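Local coordinates for encapsidation protein (PDB 5HD9) that probably hydrolyses ATP, through its N-terminal ASCE-type P-loop domain, to drive packaging of the bacteriophage phi29 genome, at residues M31-Y34 and P35-F39; Y48-Y52 and K53-A57; N125-P128 and N129-S132; L134-L137 and M138-F142. All coordinates share one frame; numbering follows the deposited sequence.

Interaction 1: residues M31-Y34 and P35-F39; sequences MKVY and PINRF
Arg38 and Tyr34 lie alongside each other one turn apart in helix 26-42, and the arginine, followed outward, shows how one side chain can divide its carbons and its charge between two partners. Its CB stays near the carbonyl oxygen of Tyr34. CG, anti to the carbonyl carbon (chi1 -64°), lies 3.3 Å from Tyr34 O and over one face of the Tyr34 ring, 3.9 Å from its centroid in a CH-pi contact. CD follows at 3.8 Å from Tyr34 CZ. Bends at chi2 and chi3 then incline the guanidinium plane 21° to the ring plane, with Tyr34 OH over one of its faces, 4.0 Å from Arg38 NE.

Val33 O accepts from Asn37 N at 3.0 Å and, weakly, from Asn37 ND2 at 3.1 Å. The helix follows a sequence consistent with a Walker A P-loop and packs on the sheet, Tyr34 on Thr111 and Arg149, Pro35 on Phe46. It is kinked at Pro35, which has no N-H for the preceding turn; the next bond, Ile36 N to Lys32 O, is weak, and regular bonding resumes with Asn37 N and Arg38 N. Chemically, Arg38 CG and CD cover the ring, and the charge goes to Glu44 through NH2.

Interaction 2: residues Y48-Y52 and K53-A57; sequences YVRRY and KPELA
The guanidinium of Arg50 has Glu55 CB over one face, 3.5 Å above its plane and offset toward the rim, and a water at its edge; the Glu55 carboxylate stands almost perpendicular to it, at 88°. The Tyr52 ring carries Arg51 CG over the centre of one face, its plane is turned 47° from that same carboxylate, and its OH bonds to Asn125 O.

Glu55 works as a two-handed acceptor in the 3-10 turn that follows strand 45-50 of the central sheet. OE1 forms the salt bridge with Arg50 NH2 at 2.9 Å, with a weaker bond from Arg50 NE, while OE2 takes the backbone N-H of Tyr52 at 3.0 Å. Both of these main donors come in on the anti side, tilted out of the carboxylate plane. The turn is closed in return by Glu55 N bonding to Tyr52 O at 3.1 Å. The twice-bent side chain of Arg50 curls so that NH1 meets Tyr48 OH at 3.1 Å. Leu56 supplies the apolar part: its CD2 packs 3.8 Å from both Tyr48 CE2 and Arg50 CG.

One water links Glu55 OE1 to Arg50 NE and Arg51 N; another joins Glu55 OE2 to Arg51 NH1. Arg50 has a second salt bridge, to Glu116; Arg51 NH2 is hydrogen-bonded to Phe117 O and salt-bridged to Glu130. With arginine, amide and water donors around it, the Glu55 carboxylate is probably stabilised as the anion.

Interaction 3: residues N125-P128 and N129-S132; sequences NYIP and NEVS
Glu130 reaches back past Tyr126 to the chain that precedes its own helix. Its CG is anti to the backbone N (chi1 -179°) and the chain beyond is extended, which carries the carboxylate level with the edge of the Tyr126 ring: the carboxyl carbon CD lies in the ring plane, 4.0 Å from Tyr126 CD1, and the two flat groups are 49° apart. OE2 also comes within 3.5 Å of Tyr126 CB.

The same oxygen accepts the backbone N-H of Ile127 at 2.9 Å, through its anti lone pair and at a nearly straight 159°. Ile127 crosses the glutamate at about a right angle, and its CB touches Glu130 CB at 3.8 Å. OE1 is engaged elsewhere, by Tyr163 OH and by a salt bridge to Arg51, while Tyr126 OH accepts from Arg119 N. The buried carboxylate is thus gripped at both oxygens, and the nearby arginine would be expected to favour its charged form.

Between these residues the backbone reverses. Glu130 N returns a weak bond of 3.1 Å to Ile127 O, with Pro128 and Asn129 at the corners and Asn129 in left-handed helical conformation. Asn129 occupies the N-cap position, although its side chain makes no capping bond. What results is a type II beta turn leading directly into helix 130-141, its closure reinforced by a glutamate from the first turn of the helix.

Interaction 4: residues L134-L137 and M138-F142; sequences LLNL and MDTVF
Leu134 meets Met138, here a selenomethionine, one turn further along helix 130-141: the two side chains run obliquely past each other, with Leu134 CG 4.2 Å from Met138 SE. The carbonyl oxygen of Leu134 also lies 3.2 Å from Met138 CG and accepts Met138 N. Leu135 CD2 also lies 4.4 Å from Met138 SE, while the Leu135 oxygen accepts Asp139 N.

Asn136 comes next, and its carbonyl serves two donors of one residue. Thr140 N bonds to Asn136 O at 2.9 Å, and Thr140 OG1 at 2.7 Å, from the opposite face of the carbonyl plane. The hydroxyl can fold back because OG1 sits anti to the carbonyl carbon and beside the backbone N (chi1 -64°). Asn136 OD1 instead accepts from Trp98 and Lys102. Leu137 closes the segment, its CD2 touching Val141 CG2 at 4.2 Å and its oxygen bonded to Val141 N.

Leu137, Met138 and Val141 rest on Ile112 of strand 109-115, while Leu134 and Leu135 pack against helix 162-167, as for the connecting helix of a beta-alpha-beta crossover between parallel strands 109-115 and 149-153 within the P-loop ATPase core.

From the N terminus, the four contacts follow in series, each a local closure along a continuous run of chain; none encloses or crosses another. Interaction 1 lies within helix 26-42, which leads into strand 45-50; interaction 2 closes the turn at that strand's far end. After strand 109-115, interaction 3 turns the chain into helix 130-141, and interaction 4 lies further along the same helix, to its C-terminal end. Interactions 2 and 3 are joined by the salt bridge of Arg51 NH2 with Glu130 OE1 (2.7 Å) and a probable hydrogen bond between Tyr52 OH and Asn125 O. Val49 packs on Leu137, bringing 2 against 4. Interactions 1 and 3 lie on opposite sides of the chain's centre, about 17 Å apart at their nearest atoms.

Interaction 1: residues M31-Y34 and P35-F39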
loop_
_atom_site.group_PDB
_atom_site.type_symbol
_atom_site.label_atom_id
_atom_site.label_comp_id
_atom_site.label_asym_id
_atom_site.label_seq_id
_atom_site.Cartn_x
_atom_site.Cartn_y
_atom_site.Cartn_z
HETATM N N MSE A 31 0.415 -5.807 5.369
HETATM C CA MSE A 31 0.778 -5.366 4.028
HETATM C C MSE A 31 2.290 -5.216 3.869
HETATM O O MSE A 31 2.770 -4.755 2.830
HETATM C CB MSE A 31 0.069 -4.052 3.692
HETATM C CG MSE A 31 -1.437 -4.195 3.462
HETATM SE SE MSE A 31 -1.889 -5.551 2.120
HETATM C CE MSE A 31 -2.242 -7.069 3.284
ATOM N N LYS A 32 3.034 -5.591 4.907
ATOM C CA LYS A 32 4.465 -5.832 4.769
ATOM C C LYS A 32 4.659 -7.327 4.482
ATOM O O LYS A 32 5.401 -7.711 3.578
ATOM C CB LYS A 32 5.238 -5.414 6.030
ATOM C CG LYS A 32 5.338 -3.904 6.288
ATOM C CD LYS A 32 6.247 -3.632 7.495
ATOM C CE LYS A 32 6.419 -2.145 7.835
ATOM N NZ LYS A 32 5.748 -1.194 6.907
ATOM N N VAL A 33 3.967 -8.164 5.250
ATOM C CA VAL A 33 4.064 -9.618 5.121
ATOM C C VAL A 33 3.627 -10.124 3.748
ATOM O O VAL A 33 4.269 -11.005 3.175
ATOM C CB VAL A 33 3.210 -10.341 6.200
ATOM C CG1 VAL A 33 3.147 -11.854 5.943
ATOM C CG2 VAL A 33 3.764 -10.070 7.579
ATOM N N TYR A 34 2.531 -9.581 3.225
ATOM C CA TYR A 34 1.966 -10.088 1.978
ATOM C C TYR A 34 2.936 -9.936 0.800
ATOM O O TYR A 34 3.262 -10.926 0.150
ATOM C CB TYR A 34 0.633 -9.397 1.669
ATOM C CG TYR A 34 0.090 -9.727 0.295
ATOM C CD1 TYR A 34 -0.512 -10.950 0.046
ATOM C CD2 TYR A 34 0.185 -8.817 -0.752
ATOM C CE1 TYR A 34 -1.004 -11.264 -1.207
ATOM C CE2 TYR A 34 -0.305 -9.120 -2.007
ATOM C CZ TYR A 34 -0.897 -10.344 -2.230
ATOM O OH TYR A 34 -1.387 -10.642 -3.481
ATOM N N PRO A 35 3.412 -8.710 0.521
ATOM C CA PRO A 35 4.334 -8.573 -0.618
ATOM C C PRO A 35 5.659 -9.318 -0.435
ATOM O O PRO A 35 6.230 -9.781 -1.420
ATOM C CB PRO A 35 4.569 -7.058 -0.708
ATOM C CG PRO A 35 4.137 -6.507 0.612
ATOM C CD PRO A 35 3.060 -7.405 1.106
ATOM N N ILE A 36 6.142 -9.431 0.799
ATOM C CA ILE A 36 7.362 -10.185 1.063
ATOM C C ILE A 36 7.149 -11.652 0.691
ATOM O O ILE A 36 8.031 -12.285 0.114
ATOM C CB ILE A 36 7.801 -10.069 2.540
ATOM C CG1 ILE A 36 8.318 -8.658 2.814
ATOM C CG2 ILE A 36 8.896 -11.082 2.869
ATOM C CD1 ILE A 36 8.517 -8.341 4.274
ATOM N N ASN A 37 5.975 -12.184 1.015
ATOM C CA ASN A 37 5.648 -13.562 0.664
ATOM C C ASN A 37 5.514 -13.743 -0.843
ATOM O O ASN A 37 5.899 -14.783 -1.378
ATOM C CB ASN A 37 4.355 -14.007 1.352
ATOM C CG ASN A 37 4.604 -14.664 2.696
ATOM O OD1 ASN A 37 5.240 -15.716 2.777
ATOM N ND2 ASN A 37 4.083 -14.059 3.755
ATOM N N ARG A 38 4.967 -12.736 -1.524
ATOM C CA ARG A 38 4.794 -12.817 -2.970
ATOM C C ARG A 38 6.158 -12.843 -3.658
ATOM O O ARG A 38 6.332 -13.528 -4.667
ATOM C CB ARG A 38 3.959 -11.648 -3.508
ATOM C CG ARG A 38 2.513 -11.588 -3.015
ATOM C CD ARG A 38 1.702 -12.849 -3.314
ATOM N NE ARG A 38 1.529 -13.088 -4.745
ATOM C CZ ARG A 38 0.767 -14.051 -5.257
ATOM N NH1 ARG A 38 0.099 -14.876 -4.460
ATOM N NH2 ARG A 38 0.671 -14.193 -6.570
ATOM N N PHE A 39 7.128 -12.112 -3.114
ATOM C CA PHE A 39 8.461 -12.112 -3.709
ATOM C C PHE A 39 9.162 -13.444 -3.488
ATOM O O PHE A 39 9.745 -14.010 -4.412
ATOM C CB PHE A 39 9.344 -10.998 -3.148
ATOM C CG PHE A 39 10.699 -10.950 -3.799
ATOM C CD1 PHE A 39 10.861 -10.349 -5.037
ATOM C CD2 PHE A 39 11.798 -11.543 -3.200
ATOM C CE1 PHE A 39 12.098 -10.322 -5.655
ATOM C CE2 PHE A 39 13.038 -11.518 -3.813
ATOM C CZ PHE A 39 13.186 -10.907 -5.042
#

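Interaction 2: residues Y48-Y52 and K53-A57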
loop_
_atom_site.group_PDB
_atom_site.type_symbol
_atom_site.label_atom_id
_atom_site.label_comp_id
_atom_site.label_asym_id
_atom_site.label_seq_id
_atom_site.Cartn_x
_atom_site.Cartn_y
_atom_site.Cartn_z
ATOM N N TYR A 48 6.475 0.468 -1.873
ATOM C CA TYR A 48 5.930 1.101 -0.682
ATOM C C TYR A 48 5.909 2.607 -0.921
ATOM O O TYR A 48 6.958 3.236 -1.075
ATOM C CB TYR A 48 6.767 0.735 0.546
ATOM C CG TYR A 48 6.284 1.308 1.861
ATOM C CD1 TYR A 48 5.053 0.950 2.388
ATOM C CD2 TYR A 48 7.080 2.181 2.591
ATOM C CE1 TYR A 48 4.618 1.465 3.597
ATOM C CE2 TYR A 48 6.656 2.698 3.797
ATOM C CZ TYR A 48 5.427 2.336 4.297
ATOM O OH TYR A 48 5.006 2.853 5.501
ATOM N N VAL A 49 4.711 3.173 -0.979
ATOM C CA VAL A 49 4.544 4.589 -1.272
ATOM C C VAL A 49 4.129 5.352 -0.023
ATOM O O VAL A 49 3.258 4.918 0.733
ATOM C CB VAL A 49 3.493 4.815 -2.380
ATOM C CG1 VAL A 49 3.321 6.304 -2.679
ATOM C CG2 VAL A 49 3.886 4.063 -3.642
ATOM N N ARG A 50 4.788 6.485 0.189
ATOM C CA ARG A 50 4.348 7.482 1.150
ATOM C C ARG A 50 4.290 8.808 0.404
ATOM O O ARG A 50 4.967 8.976 -0.607
ATOM C CB ARG A 50 5.293 7.551 2.352
ATOM C CG ARG A 50 5.405 6.238 3.128
ATOM C CD ARG A 50 4.089 5.865 3.799
ATOM N NE ARG A 50 3.710 6.842 4.819
ATOM C CZ ARG A 50 4.006 6.741 6.113
ATOM N NH1 ARG A 50 4.682 5.697 6.580
ATOM N NH2 ARG A 50 3.621 7.694 6.948
ATOM N N ARG A 51 3.471 9.737 0.880
ATOM C CA ARG A 51 3.244 10.981 0.152
ATOM C C ARG A 51 4.495 11.849 0.094
ATOM O O ARG A 51 4.904 12.291 -0.984
ATOM C CB ARG A 51 2.099 11.766 0.789
ATOM C CG ARG A 51 1.848 13.120 0.149
ATOM C CD ARG A 51 0.550 13.733 0.641
ATOM N NE ARG A 51 -0.604 12.988 0.144
ATOM C CZ ARG A 51 -1.269 12.059 0.826
ATOM N NH1 ARG A 51 -0.929 11.746 2.071
ATOM N NH2 ARG A 51 -2.293 11.441 0.256
ATOM N N TYR A 52 5.099 12.085 1.255
ATOM C CA TYR A 52 6.239 12.988 1.359
ATOM C C TYR A 52 7.485 12.288 1.899
ATOM O O TYR A 52 7.396 11.281 2.601
ATOM C CB TYR A 52 5.879 14.181 2.247
ATOM C CG TYR A 52 4.787 15.056 1.674
ATOM C CD1 TYR A 52 4.917 15.625 0.413
ATOM C CD2 TYR A 52 3.634 15.330 2.399
ATOM C CE1 TYR A 52 3.925 16.428 -0.116
ATOM C CE2 TYR A 52 2.637 16.132 1.878
ATOM C CZ TYR A 52 2.787 16.679 0.620
ATOM O OH TYR A 52 1.796 17.479 0.097
ATOM N N LYS A 53 8.643 12.846 1.566
ATOM C CA LYS A 53 9.935 12.275 1.943
ATOM C C LYS A 53 10.137 12.035 3.446
ATOM O O LYS A 53 10.687 11.003 3.829
ATOM C CB LYS A 53 11.060 13.180 1.432
ATOM C CG LYS A 53 11.171 13.208 -0.079
ATOM C CD LYS A 53 12.373 14.014 -0.531
ATOM C CE LYS A 53 12.947 13.459 -1.822
ATOM N NZ LYS A 53 14.081 14.275 -2.349
ATOM N N PRO A 54 9.726 12.987 4.305
ATOM C CA PRO A 54 9.959 12.751 5.735
ATOM C C PRO A 54 9.250 11.516 6.279
ATOM O O PRO A 54 9.668 10.968 7.299
ATOM C CB PRO A 54 9.408 14.024 6.391
ATOM C CG PRO A 54 8.463 14.581 5.387
ATOM C CD PRO A 54 9.112 14.305 4.079
ATOM N N GLU A 55 8.194 11.084 5.600
ATOM C CA GLU A 55 7.453 9.901 6.016
ATOM C C GLU A 55 8.281 8.636 5.799
ATOM O O GLU A 55 7.936 7.564 6.301
ATOM C CB GLU A 55 6.129 9.816 5.256
ATOM C CG GLU A 55 5.282 11.071 5.383
ATOM C CD GLU A 55 3.899 10.906 4.793
ATOM O OE1 GLU A 55 3.112 10.100 5.333
ATOM O OE2 GLU A 55 3.599 11.586 3.791
ATOM N N LEU A 56 9.376 8.775 5.055
ATOM C CA LEU A 56 10.295 7.673 4.791
ATOM C C LEU A 56 11.649 7.901 5.469
ATOM O O LEU A 56 12.638 7.256 5.126
ATOM C CB LEU A 56 10.488 7.497 3.282
ATOM C CG LEU A 56 9.273 6.951 2.526
ATOM C CD1 LEU A 56 9.411 7.206 1.035
ATOM C CD2 LEU A 56 9.097 5.470 2.803
ATOM N N ALA A 57 11.686 8.813 6.437
ATOM C CA ALA A 57 12.929 9.155 7.122
ATOM C C ALA A 57 13.542 7.951 7.837
ATOM O O ALA A 57 14.764 7.858 7.969
ATOM C CB ALA A 57 12.688 10.283 8.117
HETATM O O HOH W 1 1.934 8.758 3.168
HETATM O O HOH W 2 1.089 12.548 4.242
#

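Interaction 3: residues N125-P128 and N129-S132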
loop_
_atom_site.group_PDB
_atom_site.type_symbol
_atom_site.label_atom_id
_atom_site.label_comp_id
_atom_site.label_asym_id
_atom_site.label_seq_id
_atom_site.Cartn_x
_atom_site.Cartn_y
_atom_site.Cartn_z
ATOM N N ASN A 125 -3.302 19.123 2.588
ATOM C CA ASN A 125 -2.020 19.348 1.944
ATOM C C ASN A 125 -1.679 18.129 1.092
ATOM O O ASN A 125 -0.673 17.450 1.309
ATOM C CB ASN A 125 -0.935 19.624 2.991
ATOM C CG ASN A 125 0.442 19.825 2.379
ATOM O OD1 ASN A 125 0.571 20.249 1.230
ATOM N ND2 ASN A 125 1.481 19.511 3.147
ATOM N N TYR A 126 -2.556 17.836 0.140
ATOM C CA TYR A 126 -2.290 16.805 -0.851
ATOM C C TYR A 126 -1.418 17.396 -1.947
ATOM O O TYR A 126 -1.349 18.615 -2.109
ATOM C CB TYR A 126 -3.590 16.260 -1.450
ATOM C CG TYR A 126 -4.439 15.466 -0.485
ATOM C CD1 TYR A 126 -4.218 14.108 -0.295
ATOM C CD2 TYR A 126 -5.468 16.069 0.226
ATOM C CE1 TYR A 126 -4.994 13.374 0.579
ATOM C CE2 TYR A 126 -6.248 15.344 1.104
ATOM C CZ TYR A 126 -6.007 13.996 1.276
ATOM O OH TYR A 126 -6.779 13.263 2.150
ATOM N N ILE A 127 -0.754 16.530 -2.698
ATOM C CA ILE A 127 0.027 16.964 -3.847
ATOM C C ILE A 127 -0.942 17.418 -4.944
ATOM O O ILE A 127 -2.012 16.834 -5.102
ATOM C CB ILE A 127 0.951 15.829 -4.348
ATOM C CG1 ILE A 127 1.999 15.502 -3.280
ATOM C CG2 ILE A 127 1.645 16.211 -5.646
ATOM C CD1 ILE A 127 2.585 14.112 -3.391
ATOM N N PRO A 128 -0.597 18.488 -5.680
ATOM C CA PRO A 128 -1.476 18.870 -6.794
ATOM C C PRO A 128 -1.604 17.763 -7.839
ATOM O O PRO A 128 -0.591 17.221 -8.281
ATOM C CB PRO A 128 -0.794 20.112 -7.390
ATOM C CG PRO A 128 0.526 20.256 -6.685
ATOM C CD PRO A 128 0.424 19.511 -5.398
ATOM N N ASN A 129 -2.837 17.438 -8.221
ATOM C CA ASN A 129 -3.098 16.334 -9.141
ATOM C C ASN A 129 -2.426 15.058 -8.652
ATOM O O ASN A 129 -1.828 14.314 -9.431
ATOM C CB ASN A 129 -2.615 16.682 -10.550
ATOM C CG ASN A 129 -3.272 17.932 -11.099
ATOM O OD1 ASN A 129 -2.989 19.043 -10.652
ATOM N ND2 ASN A 129 -4.152 17.757 -12.078
ATOM N N GLU A 130 -2.524 14.822 -7.348
ATOM C CA GLU A 130 -1.905 13.662 -6.722
ATOM C C GLU A 130 -2.479 12.354 -7.249
ATOM O O GLU A 130 -1.750 11.383 -7.433
ATOM C CB GLU A 130 -2.081 13.724 -5.206
ATOM C CG GLU A 130 -1.452 12.568 -4.461
ATOM C CD GLU A 130 -1.696 12.646 -2.971
ATOM O OE1 GLU A 130 -2.134 11.633 -2.383
ATOM O OE2 GLU A 130 -1.447 13.722 -2.386
ATOM N N VAL A 131 -3.786 12.323 -7.487
ATOM C CA VAL A 131 -4.431 11.088 -7.919
ATOM C C VAL A 131 -3.884 10.673 -9.281
ATOM O O VAL A 131 -3.638 9.492 -9.522
ATOM C CB VAL A 131 -5.963 11.235 -7.987
ATOM C CG1 VAL A 131 -6.611 9.931 -8.438
ATOM C CG2 VAL A 131 -6.513 11.652 -6.632
ATOM N N SER A 132 -3.679 11.650 -10.158
ATOM C CA SER A 132 -3.062 11.393 -11.455
ATOM C C SER A 132 -1.637 10.866 -11.286
ATOM O O SER A 132 -1.191 10.005 -12.049
ATOM C CB SER A 132 -3.054 12.665 -12.308
ATOM O OG SER A 132 -4.374 13.067 -12.622
#

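Interaction 4: residues L134-L137 and M138-F142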
loop_
_atom_site.group_PDB
_atom_site.type_symbol
_atom_site.label_atom_id
_atom_site.label_comp_id
_atom_site.label_asym_id
_atom_site.label_seq_id
_atom_site.Cartn_x
_atom_site.Cartn_y
_atom_site.Cartn_z
ATOM N N LEU A 134 -0.395 9.054 -8.694
ATOM C CA LEU A 134 -0.460 7.655 -8.282
ATOM C C LEU A 134 -0.872 6.802 -9.464
ATOM O O LEU A 134 -0.325 5.725 -9.693
ATOM C CB LEU A 134 -1.448 7.445 -7.131
ATOM C CG LEU A 134 -1.514 6.001 -6.614
ATOM C CD1 LEU A 134 -0.197 5.608 -5.968
ATOM C CD2 LEU A 134 -2.662 5.806 -5.640
ATOM N N LEU A 135 -1.848 7.297 -10.211
ATOM C CA LEU A 135 -2.316 6.612 -11.398
ATOM C C LEU A 135 -1.168 6.404 -12.387
ATOM O O LEU A 135 -1.003 5.313 -12.927
ATOM C CB LEU A 135 -3.456 7.401 -12.034
ATOM C CG LEU A 135 -4.849 7.196 -11.429
ATOM C CD1 LEU A 135 -5.867 8.101 -12.109
ATOM C CD2 LEU A 135 -5.305 5.741 -11.513
ATOM N N ASN A 136 -0.361 7.439 -12.605
ATOM C CA ASN A 136 0.794 7.320 -13.489
ATOM C C ASN A 136 1.784 6.279 -12.972
ATOM O O ASN A 136 2.320 5.482 -13.743
ATOM C CB ASN A 136 1.496 8.669 -13.650
ATOM C CG ASN A 136 2.702 8.593 -14.570
ATOM O OD1 ASN A 136 3.838 8.491 -14.112
ATOM N ND2 ASN A 136 2.458 8.635 -15.876
ATOM N N LEU A 137 2.018 6.290 -11.664
ATOM C CA LEU A 137 2.897 5.314 -11.030
ATOM C C LEU A 137 2.391 3.898 -11.290
ATOM O O LEU A 137 3.166 3.012 -11.647
ATOM C CB LEU A 137 2.996 5.587 -9.525
ATOM C CG LEU A 137 4.043 4.824 -8.706
ATOM C CD1 LEU A 137 4.354 5.593 -7.435
ATOM C CD2 LEU A 137 3.586 3.420 -8.350
HETATM N N MSE A 138 1.087 3.698 -11.126
HETATM C CA MSE A 138 0.478 2.385 -11.311
HETATM C C MSE A 138 0.616 1.885 -12.748
HETATM O O MSE A 138 1.036 0.750 -12.975
HETATM C CB MSE A 138 -0.999 2.429 -10.911
HETATM C CG MSE A 138 -1.208 2.616 -9.421
HETATM SE SE MSE A 138 -3.067 2.911 -8.932
HETATM C CE MSE A 138 -3.784 1.215 -9.556
ATOM N N ASP A 139 0.269 2.722 -13.719
ATOM C CA ASP A 139 0.382 2.320 -15.118
ATOM C C ASP A 139 1.836 2.066 -15.500
ATOM O O ASP A 139 2.122 1.215 -16.342
ATOM C CB ASP A 139 -0.212 3.379 -16.049
ATOM C CG ASP A 139 -1.527 2.944 -16.683
ATOM O OD1 ASP A 139 -1.786 1.728 -16.819
ATOM O OD2 ASP A 139 -2.306 3.833 -17.068
ATOM N N THR A 140 2.755 2.803 -14.884
ATOM C CA THR A 140 4.169 2.654 -15.201
ATOM C C THR A 140 4.688 1.272 -14.795
ATOM O O THR A 140 5.411 0.631 -15.559
ATOM C CB THR A 140 5.024 3.745 -14.512
ATOM O OG1 THR A 140 4.662 5.034 -15.020
ATOM C CG2 THR A 140 6.512 3.518 -14.764
ATOM N N VAL A 141 4.319 0.812 -13.602
ATOM C CA VAL A 141 4.910 -0.406 -13.048
ATOM C C VAL A 141 4.038 -1.654 -13.218
ATOM O O VAL A 141 4.554 -2.772 -13.175
ATOM C CB VAL A 141 5.245 -0.232 -11.543
ATOM C CG1 VAL A 141 6.188 0.944 -11.349
ATOM C CG2 VAL A 141 3.981 -0.062 -10.701
ATOM N N PHE A 142 2.733 -1.472 -13.412
ATOM C CA PHE A 142 1.841 -2.605 -13.679
ATOM C C PHE A 142 1.716 -2.855 -15.175
ATOM O O PHE A 142 1.242 -2.004 -15.929
ATOM C CB PHE A 142 0.449 -2.378 -13.077
ATOM C CG PHE A 142 0.410 -2.430 -11.570
ATOM C CD1 PHE A 142 1.436 -3.019 -10.845
ATOM C CD2 PHE A 142 -0.662 -1.893 -10.880
ATOM C CE1 PHE A 142 1.392 -3.066 -9.465
ATOM C CE2 PHE A 142 -0.711 -1.940 -9.499
ATOM C CZ PHE A 142 0.317 -2.527 -8.791
#